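Local coordinates for ABC transporter, periplasmic solute-binding protein (Rhizobium meliloti, PDB 4WED), which probably captures a solute, perhaps a nickel complex or a peptide, in the periplasm and delivers it to a membrane-bound ABC importer, at residues P426-P429 with F430-V434; P510-E513 with Y514-P517; V336-A339 with A340-S343; Y479-L482 with R483-A487; K109-A112 with A113-K116. One frame throughout, in Å; residues are numbered along the deposited sequence.

Interaction 1. Residues P426-P429 with F430-V434; sequences PYDP and FGSLV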
# COMPACT_ATOMS: atom_id res chain seq x y z
N PRO A 426 2.78 3.27 0.26
CA PRO A 426 3.15 4.25 1.27
C PRO A 426 2.23 5.47 1.31
O PRO A 426 2.62 6.50 1.85
CB PRO A 426 4.52 4.70 0.77
CG PRO A 426 4.37 4.69 -0.73
CD PRO A 426 3.38 3.60 -1.04
N TYR A 427 1.01 5.33 0.80
CA TYR A 427 0.05 6.39 0.68
C TYR A 427 -0.85 6.56 1.94
O TYR A 427 -1.64 7.50 2.02
CB TYR A 427 -0.85 6.12 -0.50
CG TYR A 427 -0.15 5.70 -1.79
CD1 TYR A 427 0.69 6.59 -2.48
CD2 TYR A 427 -0.34 4.42 -2.33
CE1 TYR A 427 1.35 6.22 -3.61
CE2 TYR A 427 0.32 4.06 -3.50
CZ TYR A 427 1.17 4.96 -4.11
OH TYR A 427 1.78 4.63 -5.29
N ASP A 428 -0.77 5.65 2.89
CA ASP A 428 -1.81 5.60 3.92
C ASP A 428 -1.18 6.00 5.22
O ASP A 428 -0.01 5.76 5.42
CB ASP A 428 -2.43 4.17 4.05
CG ASP A 428 -3.57 3.94 3.10
OD1 ASP A 428 -4.09 4.93 2.57
OD2 ASP A 428 -3.92 2.77 2.82
N PRO A 429 -1.97 6.54 6.15
CA PRO A 429 -3.45 6.49 6.12
C PRO A 429 -4.12 7.64 5.44
O PRO A 429 -5.31 7.55 5.12
CB PRO A 429 -3.82 6.47 7.61
CG PRO A 429 -2.66 7.11 8.30
CD PRO A 429 -1.45 6.70 7.53
N PHE A 430 -3.38 8.72 5.18
CA PHE A 430 -4.02 9.94 4.70
C PHE A 430 -4.59 9.82 3.31
O PHE A 430 -5.64 10.42 3.04
CB PHE A 430 -3.09 11.15 4.84
CG PHE A 430 -2.92 11.61 6.27
CD1 PHE A 430 -4.02 12.05 7.00
CD2 PHE A 430 -1.67 11.60 6.89
CE1 PHE A 430 -3.88 12.48 8.34
CE2 PHE A 430 -1.51 12.04 8.21
CZ PHE A 430 -2.62 12.46 8.95
N GLY A 431 -3.93 9.05 2.43
CA GLY A 431 -4.43 8.87 1.05
C GLY A 431 -5.83 8.30 1.04
O GLY A 431 -6.71 8.82 0.37
N SER A 432 -6.06 7.25 1.82
CA SER A 432 -7.36 6.58 1.86
C SER A 432 -8.38 7.35 2.66
O SER A 432 -9.53 7.44 2.25
CB SER A 432 -7.23 5.18 2.46
OG SER A 432 -6.41 4.36 1.65
N LEU A 433 -7.96 7.88 3.80
CA LEU A 433 -8.83 8.69 4.60
C LEU A 433 -9.41 9.85 3.82
O LEU A 433 -10.61 10.09 3.84
CB LEU A 433 -8.09 9.28 5.79
CG LEU A 433 -8.02 8.36 6.99
CD1 LEU A 433 -7.39 9.08 8.17
CD2 LEU A 433 -9.41 7.83 7.38
N VAL A 434 -8.53 10.59 3.18
CA VAL A 434 -8.95 11.73 2.45
C VAL A 434 -9.78 11.31 1.24
O VAL A 434 -10.88 11.82 1.04
CB VAL A 434 -7.72 12.56 2.01
CG1 VAL A 434 -8.09 13.55 0.92
CG2 VAL A 434 -7.13 13.30 3.22
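The start of helix 430-437, entered through a cis peptide bond before Pro429, is built round the pairing of Asp428 with Ser432. Carboxylate oxygen Asp428 OD1 is gripped twice by the serine. The hydroxyl, Ser432 OG, donates to Asp428 OD1 at 2.6 Å, arriving on the syn side and 21° out of the carboxylate plane. The backbone Ser432 N donates to the same Asp428 OD1 at 3.1 Å, nearly in line with the C-O bond but through a bent N-H. Both oxygens of the buried carboxylate have partners, because Asp428 OD2 receives Gly424 N, while Ser432 OG also meets Tyr423 N. Asp428 sets CG anti to its own carbonyl carbon (chi1 -87°), which carries OD1 forward to the first turn. Its backbone oxygen is engaged elsewhere, by the side chain of Gln161.

Main-chain bonds flank this exchange. With no side chain in the way, Gly431 N approaches Tyr427 O to 2.8 Å, and two residues on, Leu433 N reaches Pro429 O at 3.0 Å in a straighter bond. Pro429 CB also lies 4.5 Å from Leu433 CD1, a loose apolar touch; Ile475 of helix 471-485 packs on both residues. Phe430 turns its ring away from the loop, toward that helix and helix 457-465. The whole belongs to a helix N terminus, one in which a side-chain oxygen takes the amide that the Asp428 carbonyl would receive in a regular turn.

Interaction 2. Residues P510-E513 with Y514-P517; sequences PVTE and YDMP. With NA (sodium ion), chain B.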
# COMPACT_ATOMS: atom_id res chain seq x y z
N PRO A 510 9.16 -7.41 1.82
CA PRO A 510 9.27 -5.98 1.49
C PRO A 510 8.24 -5.17 2.24
O PRO A 510 7.15 -5.64 2.53
CB PRO A 510 8.96 -5.94 0.01
CG PRO A 510 8.07 -7.13 -0.21
CD PRO A 510 8.59 -8.20 0.72
N VAL A 511 8.60 -3.94 2.54
CA VAL A 511 7.74 -3.07 3.30
C VAL A 511 6.63 -2.55 2.40
O VAL A 511 5.51 -2.31 2.86
CB VAL A 511 8.52 -1.89 3.91
CG1 VAL A 511 7.58 -1.01 4.67
CG2 VAL A 511 9.58 -2.38 4.89
N THR A 512 6.92 -2.37 1.12
CA THR A 512 5.88 -1.96 0.20
C THR A 512 6.00 -2.81 -1.02
O THR A 512 6.96 -3.52 -1.20
CB THR A 512 5.97 -0.46 -0.21
OG1 THR A 512 6.94 -0.30 -1.24
CG2 THR A 512 6.33 0.47 0.97
N GLU A 513 4.98 -2.72 -1.84
CA GLU A 513 4.91 -3.43 -3.09
C GLU A 513 5.76 -2.76 -4.17
O GLU A 513 5.73 -3.18 -5.33
CB GLU A 513 3.46 -3.50 -3.56
CG GLU A 513 2.54 -4.41 -2.73
CD GLU A 513 3.04 -5.86 -2.55
OE1 GLU A 513 3.84 -6.42 -3.37
OE2 GLU A 513 2.65 -6.46 -1.53
N TYR A 514 6.51 -1.72 -3.80
CA TYR A 514 7.29 -0.94 -4.80
C TYR A 514 8.80 -1.15 -4.59
O TYR A 514 9.63 -0.58 -5.32
CB TYR A 514 6.86 0.55 -4.77
CG TYR A 514 5.37 0.65 -4.89
CD1 TYR A 514 4.75 0.44 -6.10
CD2 TYR A 514 4.57 0.89 -3.77
CE1 TYR A 514 3.37 0.51 -6.23
CE2 TYR A 514 3.17 0.95 -3.86
CZ TYR A 514 2.58 0.76 -5.10
OH TYR A 514 1.20 0.78 -5.24
N ASP A 515 9.11 -1.99 -3.60
CA ASP A 515 10.46 -2.34 -3.18
C ASP A 515 10.78 -3.73 -3.66
O ASP A 515 9.91 -4.58 -3.67
CB ASP A 515 10.53 -2.45 -1.66
CG ASP A 515 10.56 -1.12 -0.97
OD1 ASP A 515 11.52 -0.33 -1.22
OD2 ASP A 515 9.64 -0.88 -0.14
N MSE A 516 12.07 -3.97 -3.92
CA MSE A 516 12.61 -5.29 -4.13
C MSE A 516 13.29 -5.81 -2.88
O MSE A 516 14.26 -5.24 -2.42
CB MSE A 516 13.65 -5.13 -5.22
CG MSE A 516 14.27 -6.48 -5.60
SE MSE A 516 12.98 -7.59 -6.61
CE MSE A 516 13.03 -6.94 -8.48
N PRO A 517 12.82 -6.94 -2.35
CA PRO A 517 13.38 -7.49 -1.13
C PRO A 517 14.70 -8.25 -1.36
O PRO A 517 14.75 -9.47 -1.22
CB PRO A 517 12.28 -8.46 -0.64
CG PRO A 517 11.61 -8.89 -1.91
CD PRO A 517 11.79 -7.82 -2.94
NA NA B . 13.93 -0.78 -1.09
O HOH W 1 7.59 -5.68 -3.04
O HOH W 2 14.02 -3.21 -0.88
O HOH W 3 13.58 1.74 -0.74
O HOH W 4 15.85 -0.43 -1.80
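Residues Thr512 to Asp515 form a type I beta turn, and beyond it the chain doubles back until Pro510 and Pro517 have their CA atoms 5.1 Å apart. Thr512 is the pivot of the polar contacts. Its hydroxyl oxygen, Thr512 OG1, accepts from Tyr514 N at 3.0 Å, the bond of an ST turn, and donates in turn to Asp515 OD2, also at 3.0 Å. The threonine places OG1 between its backbone N and carbonyl carbon (chi1 81°), facing the turn that it bridges. Asp515 OD2 is met from well above the carboxylate plane, 57° out of it, and receives a second, weak bond from Thr512 N.

The other oxygen has a different task: Asp515 OD1 binds the sodium ion at 2.5 Å. Three waters and Asp62 share that site, and one of these waters donates to Met516 O, tying the next residue to the ion's shell. Thr512 is thus a second-shell residue, its bonds to OD2 restraining the rotation of the metal-binding carboxylate. A separate water bridges the two ends of the turn, donating to Thr512 O at 2.9 Å and to Asp515 O at 2.6 Å.

At the open end of the loop the prolines lie side by side, Pro510 CD 3.9 Å from Pro517 CB, with Trp498 of strand 488-500 touching both. Trp58 meets the Tyr514 ring edge-to-face, Trp247 lies at a shallow angle to it, and a glycerol, probably from the crystallisation liquor, is close by. Such aromatic surroundings are consistent with a ligand cleft of a solute-binding protein, here next to a sodium-bearing turn.

Interaction 3. Residues V336-A339 with A340-S343; sequences VRDA and AAAS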
# COMPACT_ATOMS: atom_id res chain seq x y z
N VAL A 336 -14.94 -11.23 16.47
CA VAL A 336 -15.23 -12.65 16.27
C VAL A 336 -16.73 -12.82 15.98
O VAL A 336 -17.57 -12.29 16.70
CB VAL A 336 -14.79 -13.48 17.52
CG1 VAL A 336 -15.73 -13.25 18.68
CG2 VAL A 336 -14.73 -14.97 17.23
N ARG A 337 -17.08 -13.57 14.94
CA ARG A 337 -18.50 -13.74 14.59
C ARG A 337 -19.36 -14.00 15.83
O ARG A 337 -19.11 -14.93 16.59
CB ARG A 337 -18.71 -14.87 13.54
CG ARG A 337 -20.04 -14.70 12.81
CD ARG A 337 -20.63 -15.92 12.10
NE ARG A 337 -19.75 -17.04 11.75
CZ ARG A 337 -20.19 -18.17 11.16
NH1 ARG A 337 -19.34 -19.15 10.83
NH2 ARG A 337 -21.48 -18.33 10.88
N ASP A 338 -20.38 -13.17 16.04
CA ASP A 338 -21.30 -13.41 17.15
C ASP A 338 -22.76 -13.30 16.71
O ASP A 338 -23.38 -12.26 16.80
CB ASP A 338 -20.96 -12.44 18.29
CG ASP A 338 -21.48 -12.91 19.62
OD1 ASP A 338 -22.56 -13.53 19.65
OD2 ASP A 338 -20.81 -12.65 20.64
N ALA A 339 -23.31 -14.39 16.22
CA ALA A 339 -24.67 -14.39 15.71
C ALA A 339 -25.66 -14.05 16.79
O ALA A 339 -26.69 -13.46 16.50
CB ALA A 339 -25.02 -15.73 15.10
N ALA A 340 -25.38 -14.42 18.02
CA ALA A 340 -26.35 -14.22 19.10
C ALA A 340 -26.40 -12.74 19.45
O ALA A 340 -27.48 -12.13 19.56
CB ALA A 340 -26.01 -15.06 20.32
N ALA A 341 -25.25 -12.14 19.62
CA ALA A 341 -25.21 -10.70 19.84
C ALA A 341 -25.81 -9.89 18.67
O ALA A 341 -26.55 -8.92 18.89
CB ALA A 341 -23.78 -10.26 20.11
N ALA A 342 -25.56 -10.31 17.43
CA ALA A 342 -26.13 -9.62 16.28
C ALA A 342 -27.66 -9.64 16.26
O ALA A 342 -28.32 -8.62 16.05
CB ALA A 342 -25.57 -10.22 15.01
N SER A 343 -28.22 -10.83 16.48
CA SER A 343 -29.67 -11.02 16.56
C SER A 343 -30.29 -10.12 17.65
O SER A 343 -31.37 -9.56 17.50
CB SER A 343 -29.95 -12.49 16.94
OG SER A 343 -29.40 -13.38 15.99
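One face of the Asp338 carboxylate looks onto Ala341: the methyl carbon Ala341 CB stands 3.5 Å from Asp338 CG, almost directly above it, and the amide of Ala341 comes in over the same face. That amide makes the capping bond, Ala341 N to Asp338 OD1 at 3.0 Å, straight at its hydrogen (172°) yet arriving 56° out of the carboxylate plane. The carbonyl of Ala339 is used on both faces. From one side Ser343 OG donates to Ala339 O at 2.8 Å. From the other Ser343 N donates to Ala339 O at 3.0 Å. The first of these bonds holds the serine hydroxyl back against the helix instead of letting it swing outward.

Asp338 is the N-cap of helix 339-348. Its CG lies opposite the backbone N (chi1 -159°), a turn that brings OD1 back to the amide of Ala341, while Asp338 O takes the regular bond from Ala342 N at 3.0 Å. The negative charge so close to the helix start is likely to be favoured by the helix dipole. With an alanine here, Ala341 N would probably be left without its acceptor and the first turn would be freer to fray.

The capped end lies at the protein surface, yet its inner side is held on two fronts. Ala339 and Ala342 pack on Val392 of helix 378-392, Ala341 and Ala342 meet Ile298 of helix 290-299, and backbone hydrogen bonding joins Asp338 to that same Ile298.

Interaction 4. Residues Y479-L482 with R483-A487; sequences YDWL and RDNDA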
# COMPACT_ATOMS: atom_id res chain seq x y z
N TYR A 479 -10.61 7.69 13.98
CA TYR A 479 -10.83 6.23 14.18
C TYR A 479 -11.87 5.93 15.24
O TYR A 479 -12.61 4.96 15.10
CB TYR A 479 -9.54 5.55 14.57
CG TYR A 479 -8.40 5.70 13.62
CD1 TYR A 479 -8.60 5.61 12.23
CD2 TYR A 479 -7.10 5.86 14.08
CE1 TYR A 479 -7.55 5.67 11.32
CE2 TYR A 479 -6.03 5.96 13.19
CZ TYR A 479 -6.27 5.86 11.80
OH TYR A 479 -5.25 5.94 10.88
N ASP A 480 -11.95 6.78 16.29
CA ASP A 480 -12.98 6.61 17.34
C ASP A 480 -14.35 6.91 16.79
O ASP A 480 -15.32 6.23 17.07
CB ASP A 480 -12.75 7.53 18.53
CG ASP A 480 -11.39 7.35 19.19
OD1 ASP A 480 -10.74 6.29 19.01
OD2 ASP A 480 -10.96 8.29 19.90
N TRP A 481 -14.43 7.96 15.99
CA TRP A 481 -15.69 8.27 15.35
C TRP A 481 -16.22 7.08 14.54
O TRP A 481 -17.38 6.66 14.66
CB TRP A 481 -15.53 9.45 14.40
CG TRP A 481 -16.81 9.99 14.04
CD1 TRP A 481 -17.56 10.84 14.78
CD2 TRP A 481 -17.59 9.64 12.90
NE1 TRP A 481 -18.75 11.08 14.15
CE2 TRP A 481 -18.79 10.36 12.99
CE3 TRP A 481 -17.40 8.79 11.82
CZ2 TRP A 481 -19.79 10.29 12.02
CZ3 TRP A 481 -18.40 8.70 10.84
CH2 TRP A 481 -19.58 9.45 10.96
N LEU A 482 -15.35 6.58 13.69
CA LEU A 482 -15.75 5.53 12.77
C LEU A 482 -16.22 4.29 13.55
O LEU A 482 -17.24 3.69 13.21
CB LEU A 482 -14.58 5.13 11.86
CG LEU A 482 -14.14 6.14 10.81
CD1 LEU A 482 -12.72 5.83 10.35
CD2 LEU A 482 -15.08 6.15 9.61
N ARG A 483 -15.44 3.93 14.55
CA ARG A 483 -15.67 2.79 15.43
C ARG A 483 -16.91 2.96 16.32
O ARG A 483 -17.75 2.08 16.35
CB ARG A 483 -14.43 2.52 16.29
CG ARG A 483 -14.59 1.37 17.27
CD ARG A 483 -13.27 0.94 17.89
NE ARG A 483 -13.30 -0.47 18.28
CZ ARG A 483 -13.87 -0.96 19.40
NH1 ARG A 483 -14.49 -0.16 20.29
NH2 ARG A 483 -13.81 -2.27 19.64
N ASP A 484 -17.05 4.08 17.02
CA ASP A 484 -18.23 4.27 17.87
C ASP A 484 -19.49 4.38 17.04
O ASP A 484 -20.54 4.03 17.50
CB ASP A 484 -18.11 5.51 18.73
CG ASP A 484 -16.86 5.50 19.58
OD1 ASP A 484 -16.28 4.41 19.85
OD2 ASP A 484 -16.43 6.60 19.95
N ASN A 485 -19.41 4.87 15.81
CA ASN A 485 -20.60 5.02 14.98
C ASN A 485 -20.81 3.85 14.03
O ASN A 485 -21.82 3.82 13.33
CB ASN A 485 -20.52 6.30 14.18
CG ASN A 485 -20.58 7.51 15.05
OD1 ASN A 485 -21.65 7.86 15.49
ND2 ASN A 485 -19.45 8.12 15.34
N ASP A 486 -19.88 2.89 14.03
CA ASP A 486 -19.95 1.70 13.18
C ASP A 486 -20.14 2.13 11.74
O ASP A 486 -21.04 1.68 11.05
CB ASP A 486 -21.09 0.77 13.65
CG ASP A 486 -20.79 0.11 15.00
OD1 ASP A 486 -19.95 -0.83 15.00
OD2 ASP A 486 -21.41 0.51 16.04
N ALA A 487 -19.29 3.05 11.31
CA ALA A 487 -19.48 3.73 10.04
C ALA A 487 -18.95 2.93 8.89
O ALA A 487 -19.40 3.13 7.75
CB ALA A 487 -18.80 5.07 10.06
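With CG opposite the backbone N in Trp481 (chi1 -165°) and opposite the carbonyl carbon in Asn485 (chi1 -67°), the indole and the amide are brought together on one side of the helix. Asn485 ND2 hovers 3.1 Å above the indole plane of Trp481, offset toward the rim, with ring and amide planes 38° apart. The side chain is held there by a bond to the backbone of the same tryptophan: Asn485 ND2 donates to Trp481 O at 2.6 Å, with the acceptor lying in the amide plane. Asn485 N bonds the same Trp481 O at 2.9 Å from the other face of the carbonyl, so one oxygen holds both ends of the asparagine and fixes the turn of its amide over the ring.

Helix 471-485 finishes here in a Schellman motif. Asp486 takes a positive phi, which swings the chain round until Ala487 N donates to Leu482 O at 2.9 Å, an almost straight bond in the carbonyl plane. A weak bond from Asp486 N to Arg483 O accompanies it. The reversal turns the methyl of Ala487 back onto the helix, where Ala487 CB touches Trp481 CZ3 at 3.7 Å and Leu482 CD2 at 3.9 Å.

Earlier in the turn Arg483 N and Asp484 N keep the regular bonds to Tyr479 O and Asp480 O. Arg483 extends outward to a cation-pi contact with Phe332, while Tyr479 OH is hydrogen-bonded to Tyr327 O.

Interaction 5. Residues K109-A112 with A113-K116; sequences KFDA and AACK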
# COMPACT_ATOMS: atom_id res chain seq x y z
N LYS A 109 30.07 12.79 -7.71
CA LYS A 109 29.88 13.00 -6.27
C LYS A 109 28.43 13.34 -5.95
O LYS A 109 27.79 14.13 -6.63
CB LYS A 109 30.81 14.15 -5.85
CG LYS A 109 30.79 14.57 -4.39
CD LYS A 109 32.00 15.46 -4.09
CE LYS A 109 31.85 16.90 -4.58
NZ LYS A 109 31.21 17.79 -3.56
N PHE A 110 27.90 12.76 -4.88
CA PHE A 110 26.57 13.18 -4.42
C PHE A 110 26.70 14.33 -3.44
O PHE A 110 27.41 14.21 -2.47
CB PHE A 110 25.80 12.03 -3.81
CG PHE A 110 24.45 12.43 -3.28
CD1 PHE A 110 23.41 12.67 -4.16
CD2 PHE A 110 24.24 12.56 -1.91
CE1 PHE A 110 22.16 13.04 -3.70
CE2 PHE A 110 23.00 12.93 -1.44
CZ PHE A 110 21.96 13.18 -2.33
N ASP A 111 26.03 15.44 -3.73
CA ASP A 111 26.11 16.66 -2.91
C ASP A 111 24.85 17.57 -3.15
O ASP A 111 23.97 17.27 -3.97
CB ASP A 111 27.47 17.41 -3.11
CG ASP A 111 27.66 17.96 -4.53
OD1 ASP A 111 26.74 17.82 -5.35
OD2 ASP A 111 28.73 18.55 -4.84
N ALA A 112 24.77 18.67 -2.43
CA ALA A 112 23.65 19.61 -2.61
C ALA A 112 23.29 19.96 -4.07
O ALA A 112 22.13 19.86 -4.49
CB ALA A 112 23.90 20.87 -1.82
N ALA A 113 24.29 20.38 -4.83
CA ALA A 113 24.16 20.63 -6.26
C ALA A 113 23.52 19.48 -7.06
O ALA A 113 22.68 19.70 -7.91
CB ALA A 113 25.53 20.96 -6.83
N ALA A 114 23.90 18.24 -6.78
CA ALA A 114 23.37 17.10 -7.52
C ALA A 114 21.95 16.84 -7.05
O ALA A 114 21.08 16.46 -7.82
CB ALA A 114 24.25 15.88 -7.33
N CYS A 115 21.70 17.10 -5.78
CA CYS A 115 20.37 16.96 -5.22
C CYS A 115 19.37 17.98 -5.77
O CYS A 115 18.26 17.60 -6.17
CB CYS A 115 20.49 17.12 -3.71
SG CYS A 115 18.92 16.87 -2.88
N LYS A 116 19.74 19.25 -5.78
CA LYS A 116 18.93 20.30 -6.41
C LYS A 116 18.59 19.95 -7.85
O LYS A 116 17.46 20.13 -8.28
CB LYS A 116 19.69 21.65 -6.38
CG LYS A 116 19.07 22.86 -7.09
CD LYS A 116 19.97 24.09 -6.91
CE LYS A 116 19.28 25.43 -7.21
NZ LYS A 116 19.86 26.63 -6.49
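Ala112, Ala113 and Ala114 make up the first turn of helix 112-122, and Asp111 sits before them as its N-cap. Ala114 is the capped residue: Ala114 N donates to Asp111 OD1 at 3.2 Å, nearly in line with the carboxylate C-O bond, and makes a weak second bond to the aspartate's main-chain oxygen. The methyls of this turn brace the same carboxylate, with Ala113 CB and Ala114 CB each 3.7 Å from Asp111 OD1. Cys115 N donates to Asp111 O at 2.9 Å, the first rung of the helical ladder. Lys116 N follows, reaching Ala112 O at 2.8 Å in an almost perfectly straight bond (176°). The methyl of Ala112 faces the antiparallel sheet, against Val142 and Ile148.

Asp111 holds CG between its backbone N and carbonyl carbon (chi1 65°), and this divides the work of its two oxygens. While OD1 faces the helix, Asp111 OD2 forms a salt bridge with Lys109 NZ at 2.9 Å, met on the anti side. The lysine has a further, long and weak ion pair with Asp145. A leucine in place of the aspartate would probably leave Ala114 N without its side-chain acceptor and take the salt-bridge partner from Lys109 NZ.

On the buried flank Phe110 and Cys115 both rest on Leu98 of strand 93-98, and Phe110 CE1 approaches Cys115 CB to 4.4 Å.

How the interactions relate
From the N terminus the chain passes interaction 5, then 3, 1, 4 and 2; all are in series, so none nests in or crosses another, and each closes only a short local turn. Interactions 5 and 3 start helices 112-122 and 339-348 on opposite sides of the chain's centre, about 60 Å apart between centres. Interaction 1 starts helix 430-437 near the middle, and interaction 4 ends helix 471-485; these two touch, Pro429 CB lying 3.6 Å from Tyr479 OH. Interaction 2, in the C-terminal loop, meets interaction 1 through Tyr427 CE2 and Tyr514 OH, 3.8 Å apart. Interaction 1 thus links the sodium-bearing loop to helix 471-485.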